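Local structure of putative aldolase (Bacteroides vulgatus ATCC 8482, 3DXI) at residues D39-K51 and G55-H67. The protein is a putative aldolase of unestablished function whose N-terminal domain folds as a TIM barrel related to the HMGL-like family. Residues are numbered along the deposited sequence; the frame is centred on the assembly and turned at random.
Sequences DYLEVGYRNKPSK and GKFGYTPVSVLKH
Gly44, Tyr45 and Arg46, at the C-terminal end of strand 40-45, run alongside Phe57, Gly58 and Tyr59 of a short, weakly bonded helical turn, with CA atoms 4.5 to 4.8 Å apart. Tyr45 N gives a nearly straight hydrogen bond to Phe57 O (3.0 Å, 170°). Gly44 CA lies 3.4 Å from Phe57 O and close to Thr60 OG1 as well, so the two segments meet closely at the glycine. Thr60 leaves the turn with positive phi, and its hydroxyl donates to Tyr45 O (OG1 to O, 2.7 Å). With OG1 beside the backbone N (chi1 -44°), CG2 is left anti to that N and meets Val43 CG2, the two side chains crossing at about a right angle; Val43 CG2 also touches Leu65 CD2 of helix 62-71. Arg46, bent at chi2 and chi3, curls back over the turn; its NH1 reaches Thr60 O at 3.0 Å, with the oxygen near the guanidinium plane but the nitrogen above the carbonyl plane. A weak second bond runs from NH1 to Tyr59 O, while Arg46 NE bonds Leu93 O, so the guanidinium is held from outside this contact as well. Water 1 accepts from Asn47 N and donates to Tyr59 O, bridging the backbones. The Tyr59 ring turns its edge to the carbonyls of Asn47 and Lys48, and its OH accepts from Ser50 N (2.9 Å), fastening the outgoing loop. Phe57 packs on Val26 of helix 23-34, its CD1 3.2 Å from Val43 O. This is the second beta-alpha unit of a TIM barrel: the loop leaving the C-terminal end of the strand, the barrel end where active sites of this fold lie, folds back through a helical turn before helix 62-71 starts down the outside.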
loop_
_atom_site.group_PDB
_atom_site.type_symbol
_atom_site.label_atom_id
_atom_site.label_comp_id
_atom_site.label_asym_id
_atom_site.label_seq_id
_atom_site.Cartn_x
_atom_site.Cartn_y
_atom_site.Cartn_z
ATOM N N ASP A 39 16.129 -3.959 -15.624
ATOM C CA ASP A 39 17.007 -3.468 -16.677
ATOM C C ASP A 39 18.101 -2.480 -16.301
ATOM O O ASP A 39 19.195 -2.521 -16.863
ATOM C CB ASP A 39 16.135 -2.864 -17.771
ATOM C CG ASP A 39 15.010 -3.791 -18.170
ATOM O OD1 ASP A 39 15.290 -4.783 -18.869
ATOM O OD2 ASP A 39 13.855 -3.543 -17.763
ATOM N N TYR A 40 17.787 -1.584 -15.376
ATOM C CA TYR A 40 18.720 -0.559 -14.924
ATOM C C TYR A 40 18.911 -0.605 -13.420
ATOM O O TYR A 40 17.973 -0.886 -12.668
ATOM C CB TYR A 40 18.200 0.832 -15.295
ATOM C CG TYR A 40 18.475 1.248 -16.715
ATOM C CD1 TYR A 40 19.480 2.166 -17.005
ATOM C CD2 TYR A 40 17.724 0.735 -17.771
ATOM C CE1 TYR A 40 19.731 2.570 -18.313
ATOM C CE2 TYR A 40 17.968 1.127 -19.083
ATOM C CZ TYR A 40 18.975 2.046 -19.345
ATOM O OH TYR A 40 19.235 2.429 -20.637
ATOM N N LEU A 41 20.133 -0.313 -12.991
ATOM C CA LEU A 41 20.471 -0.287 -11.581
ATOM C C LEU A 41 21.176 1.036 -11.295
ATOM O O LEU A 41 22.267 1.279 -11.806
ATOM C CB LEU A 41 21.413 -1.441 -11.221
ATOM C CG LEU A 41 21.069 -2.870 -11.652
ATOM C CD1 LEU A 41 22.162 -3.806 -11.164
ATOM C CD2 LEU A 41 19.719 -3.285 -11.085
ATOM N N GLU A 42 20.543 1.895 -10.502
ATOM C CA GLU A 42 21.147 3.170 -10.133
ATOM C C GLU A 42 21.770 2.877 -8.779
ATOM O O GLU A 42 21.079 2.826 -7.760
ATOM C CB GLU A 42 20.085 4.250 -10.016
ATOM C CG GLU A 42 20.642 5.614 -9.714
ATOM C CD GLU A 42 19.575 6.667 -9.800
ATOM O OE1 GLU A 42 18.567 6.532 -9.074
ATOM O OE2 GLU A 42 19.740 7.619 -10.593
ATOM N N VAL A 43 23.084 2.688 -8.787
ATOM C CA VAL A 43 23.831 2.300 -7.600
ATOM C C VAL A 43 24.305 3.383 -6.641
ATOM O O VAL A 43 24.738 3.074 -5.525
ATOM C CB VAL A 43 25.047 1.455 -8.017
ATOM C CG1 VAL A 43 24.576 0.241 -8.829
ATOM C CG2 VAL A 43 26.008 2.303 -8.842
ATOM N N GLY A 44 24.240 4.643 -7.057
ATOM C CA GLY A 44 24.686 5.696 -6.165
ATOM C C GLY A 44 24.863 7.056 -6.798
ATOM O O GLY A 44 24.479 7.285 -7.945
ATOM N N TYR A 45 25.456 7.959 -6.027
ATOM C CA TYR A 45 25.714 9.326 -6.452
ATOM C C TYR A 45 27.189 9.522 -6.765
ATOM O O TYR A 45 28.038 8.716 -6.370
ATOM C CB TYR A 45 25.369 10.307 -5.322
ATOM C CG TYR A 45 23.899 10.450 -4.986
ATOM C CD1 TYR A 45 23.100 11.368 -5.666
ATOM C CD2 TYR A 45 23.313 9.678 -3.982
ATOM C CE1 TYR A 45 21.749 11.520 -5.355
ATOM C CE2 TYR A 45 21.954 9.817 -3.659
ATOM C CZ TYR A 45 21.184 10.743 -4.352
ATOM O OH TYR A 45 19.856 10.898 -4.058
ATOM N N ARG A 46 27.468 10.599 -7.494
ATOM C CA ARG A 46 28.825 11.031 -7.787
ATOM C C ARG A 46 28.723 12.425 -7.150
ATOM O O ARG A 46 27.756 13.145 -7.385
ATOM C CB ARG A 46 29.091 11.124 -9.295
ATOM C CG ARG A 46 29.422 9.791 -9.979
ATOM C CD ARG A 46 30.768 9.205 -9.534
ATOM N NE ARG A 46 31.924 9.863 -10.149
ATOM C CZ ARG A 46 33.195 9.539 -9.902
ATOM N NH1 ARG A 46 33.483 8.558 -9.051
ATOM N NH2 ARG A 46 34.184 10.204 -10.490
ATOM N N ASN A 47 29.689 12.793 -6.323
ATOM C CA ASN A 47 29.636 14.080 -5.638
ATOM C C ASN A 47 30.989 14.741 -5.490
ATOM O O ASN A 47 32.025 14.099 -5.614
ATOM C CB ASN A 47 29.082 13.902 -4.216
ATOM C CG ASN A 47 27.597 14.190 -4.107
ATOM O OD1 ASN A 47 26.814 13.316 -3.736
ATOM N ND2 ASN A 47 27.205 15.423 -4.403
ATOM N N LYS A 48 30.954 16.035 -5.206
ATOM C CA LYS A 48 32.161 16.799 -4.941
ATOM C C LYS A 48 32.308 16.611 -3.428
ATOM O O LYS A 48 31.369 16.175 -2.773
ATOM C CB LYS A 48 31.944 18.270 -5.304
ATOM C CG LYS A 48 31.780 18.494 -6.809
ATOM C CD LYS A 48 31.549 19.966 -7.160
ATOM C CE LYS A 48 30.199 20.463 -6.675
ATOM N NZ LYS A 48 29.903 21.847 -7.167
ATOM N N PRO A 49 33.480 16.914 -2.853
ATOM C CA PRO A 49 33.626 16.731 -1.403
ATOM C C PRO A 49 32.533 17.406 -0.575
ATOM O O PRO A 49 32.322 18.617 -0.667
ATOM C CB PRO A 49 35.014 17.298 -1.130
ATOM C CG PRO A 49 35.752 16.948 -2.393
ATOM C CD PRO A 49 34.755 17.326 -3.463
ATOM N N SER A 50 31.839 16.605 0.229
ATOM C CA SER A 50 30.757 17.089 1.082
ATOM C C SER A 50 31.275 17.528 2.446
ATOM O O SER A 50 32.204 16.931 2.985
ATOM C CB SER A 50 29.714 15.984 1.277
ATOM O OG SER A 50 28.690 16.402 2.167
ATOM N N LYS A 51 30.663 18.568 3.006
ATOM C CA LYS A 51 31.064 19.073 4.316
ATOM C C LYS A 51 30.814 18.008 5.385
ATOM O O LYS A 51 31.681 17.720 6.209
ATOM C CB LYS A 51 30.290 20.352 4.655
ATOM C CG LYS A 51 30.657 20.944 6.007
ATOM C CD LYS A 51 29.834 22.180 6.329
ATOM C CE LYS A 51 30.239 22.767 7.674
ATOM N NZ LYS A 51 29.436 23.976 8.030
ATOM N N GLY A 55 29.151 8.388 2.744
ATOM C CA GLY A 55 29.848 7.132 2.518
ATOM C C GLY A 55 30.121 6.733 1.077
ATOM O O GLY A 55 29.889 7.497 0.137
ATOM N N LYS A 56 30.610 5.509 0.922
ATOM C CA LYS A 56 30.962 4.941 -0.371
ATOM C C LYS A 56 30.059 5.305 -1.545
ATOM O O LYS A 56 30.515 5.925 -2.507
ATOM C CB LYS A 56 31.060 3.412 -0.263
ATOM C CG LYS A 56 31.294 2.711 -1.604
ATOM C CD LYS A 56 31.854 1.309 -1.420
ATOM C CE LYS A 56 33.262 1.368 -0.836
ATOM N NZ LYS A 56 33.882 0.013 -0.691
ATOM N N PHE A 57 28.782 4.939 -1.464
ATOM C CA PHE A 57 27.855 5.197 -2.562
ATOM C C PHE A 57 27.290 6.606 -2.689
ATOM O O PHE A 57 26.336 6.851 -3.427
ATOM C CB PHE A 57 26.763 4.129 -2.542
ATOM C CG PHE A 57 27.294 2.754 -2.859
ATOM C CD1 PHE A 57 27.542 2.377 -4.177
ATOM C CD2 PHE A 57 27.644 1.877 -1.836
ATOM C CE1 PHE A 57 28.134 1.152 -4.472
ATOM C CE2 PHE A 57 28.240 0.646 -2.122
ATOM C CZ PHE A 57 28.486 0.287 -3.442
ATOM N N GLY A 58 27.915 7.532 -1.975
ATOM C CA GLY A 58 27.537 8.928 -2.066
ATOM C C GLY A 58 28.533 9.518 -3.051
ATOM O O GLY A 58 28.305 10.574 -3.644
ATOM N N TYR A 59 29.640 8.797 -3.231
ATOM C CA TYR A 59 30.725 9.186 -4.137
ATOM C C TYR A 59 30.930 8.166 -5.257
ATOM O O TYR A 59 31.480 8.499 -6.309
ATOM C CB TYR A 59 32.042 9.327 -3.362
ATOM C CG TYR A 59 32.081 10.491 -2.402
ATOM C CD1 TYR A 59 32.175 11.801 -2.869
ATOM C CD2 TYR A 59 32.003 10.286 -1.022
ATOM C CE1 TYR A 59 32.188 12.874 -1.996
ATOM C CE2 TYR A 59 32.013 11.361 -0.135
ATOM C CZ TYR A 59 32.105 12.648 -0.632
ATOM O OH TYR A 59 32.122 13.711 0.231
ATOM N N THR A 60 30.497 6.928 -5.019
ATOM C CA THR A 60 30.624 5.833 -5.982
ATOM C C THR A 60 31.944 5.904 -6.764
ATOM O O THR A 60 31.970 6.188 -7.962
ATOM C CB THR A 60 29.432 5.823 -6.966
ATOM O OG1 THR A 60 28.215 6.037 -6.239
ATOM C CG2 THR A 60 29.329 4.462 -7.673
ATOM N N PRO A 61 33.067 5.630 -6.082
ATOM C CA PRO A 61 34.394 5.666 -6.703
ATOM C C PRO A 61 34.579 4.700 -7.873
ATOM O O PRO A 61 33.871 3.700 -7.990
ATOM C CB PRO A 61 35.326 5.344 -5.532
ATOM C CG PRO A 61 34.492 4.458 -4.678
ATOM C CD PRO A 61 33.157 5.164 -4.688
ATOM N N VAL A 62 35.543 5.012 -8.734
ATOM C CA VAL A 62 35.859 4.190 -9.894
ATOM C C VAL A 62 36.147 2.735 -9.521
ATOM O O VAL A 62 35.655 1.818 -10.170
ATOM C CB VAL A 62 37.082 4.763 -10.649
ATOM C CG1 VAL A 62 37.546 3.790 -11.729
ATOM C CG2 VAL A 62 36.718 6.105 -11.263
ATOM N N SER A 63 36.946 2.526 -8.476
ATOM C CA SER A 63 37.286 1.176 -8.050
ATOM C C SER A 63 36.029 0.333 -7.854
ATOM O O SER A 63 35.980 -0.821 -8.275
ATOM C CB SER A 63 38.111 1.209 -6.756
ATOM O OG SER A 63 37.418 1.865 -5.704
ATOM N N VAL A 64 35.009 0.909 -7.227
ATOM C CA VAL A 64 33.763 0.188 -6.999
ATOM C C VAL A 64 33.023 -0.074 -8.312
ATOM O O VAL A 64 32.536 -1.178 -8.552
ATOM C CB VAL A 64 32.832 0.968 -6.040
ATOM C CG1 VAL A 64 31.476 0.271 -5.938
ATOM C CG2 VAL A 64 33.475 1.066 -4.663
ATOM N N LEU A 65 32.954 0.940 -9.166
ATOM C CA LEU A 65 32.268 0.802 -10.443
ATOM C C LEU A 65 32.888 -0.259 -11.359
ATOM O O LEU A 65 32.170 -0.937 -12.094
ATOM C CB LEU A 65 32.202 2.163 -11.155
ATOM C CG LEU A 65 31.272 3.179 -10.472
ATOM C CD1 LEU A 65 31.420 4.540 -11.108
ATOM C CD2 LEU A 65 29.826 2.695 -10.567
ATOM N N LYS A 66 34.209 -0.410 -11.318
ATOM C CA LYS A 66 34.872 -1.412 -12.149
ATOM C C LYS A 66 34.431 -2.812 -11.733
ATOM O O LYS A 66 34.232 -3.688 -12.577
ATOM C CB LYS A 66 36.392 -1.311 -12.019
ATOM C CG LYS A 66 37.009 -0.137 -12.742
ATOM C CD LYS A 66 38.520 -0.145 -12.562
ATOM C CE LYS A 66 39.173 0.983 -13.342
ATOM N NZ LYS A 66 40.651 0.959 -13.175
ATOM N N HIS A 67 34.299 -3.014 -10.426
ATOM C CA HIS A 67 33.869 -4.291 -9.871
ATOM C C HIS A 67 32.413 -4.573 -10.254
ATOM O O HIS A 67 32.087 -5.644 -10.769
ATOM C CB HIS A 67 34.011 -4.260 -8.346
ATOM C CG HIS A 67 33.450 -5.466 -7.659
ATOM N ND1 HIS A 67 33.913 -6.741 -7.900
ATOM C CD2 HIS A 67 32.469 -5.588 -6.733
ATOM C CE1 HIS A 67 33.240 -7.599 -7.151
ATOM N NE2 HIS A 67 32.359 -6.925 -6.434
HETATM O O HOH W 1 31.805 11.112 -6.663
#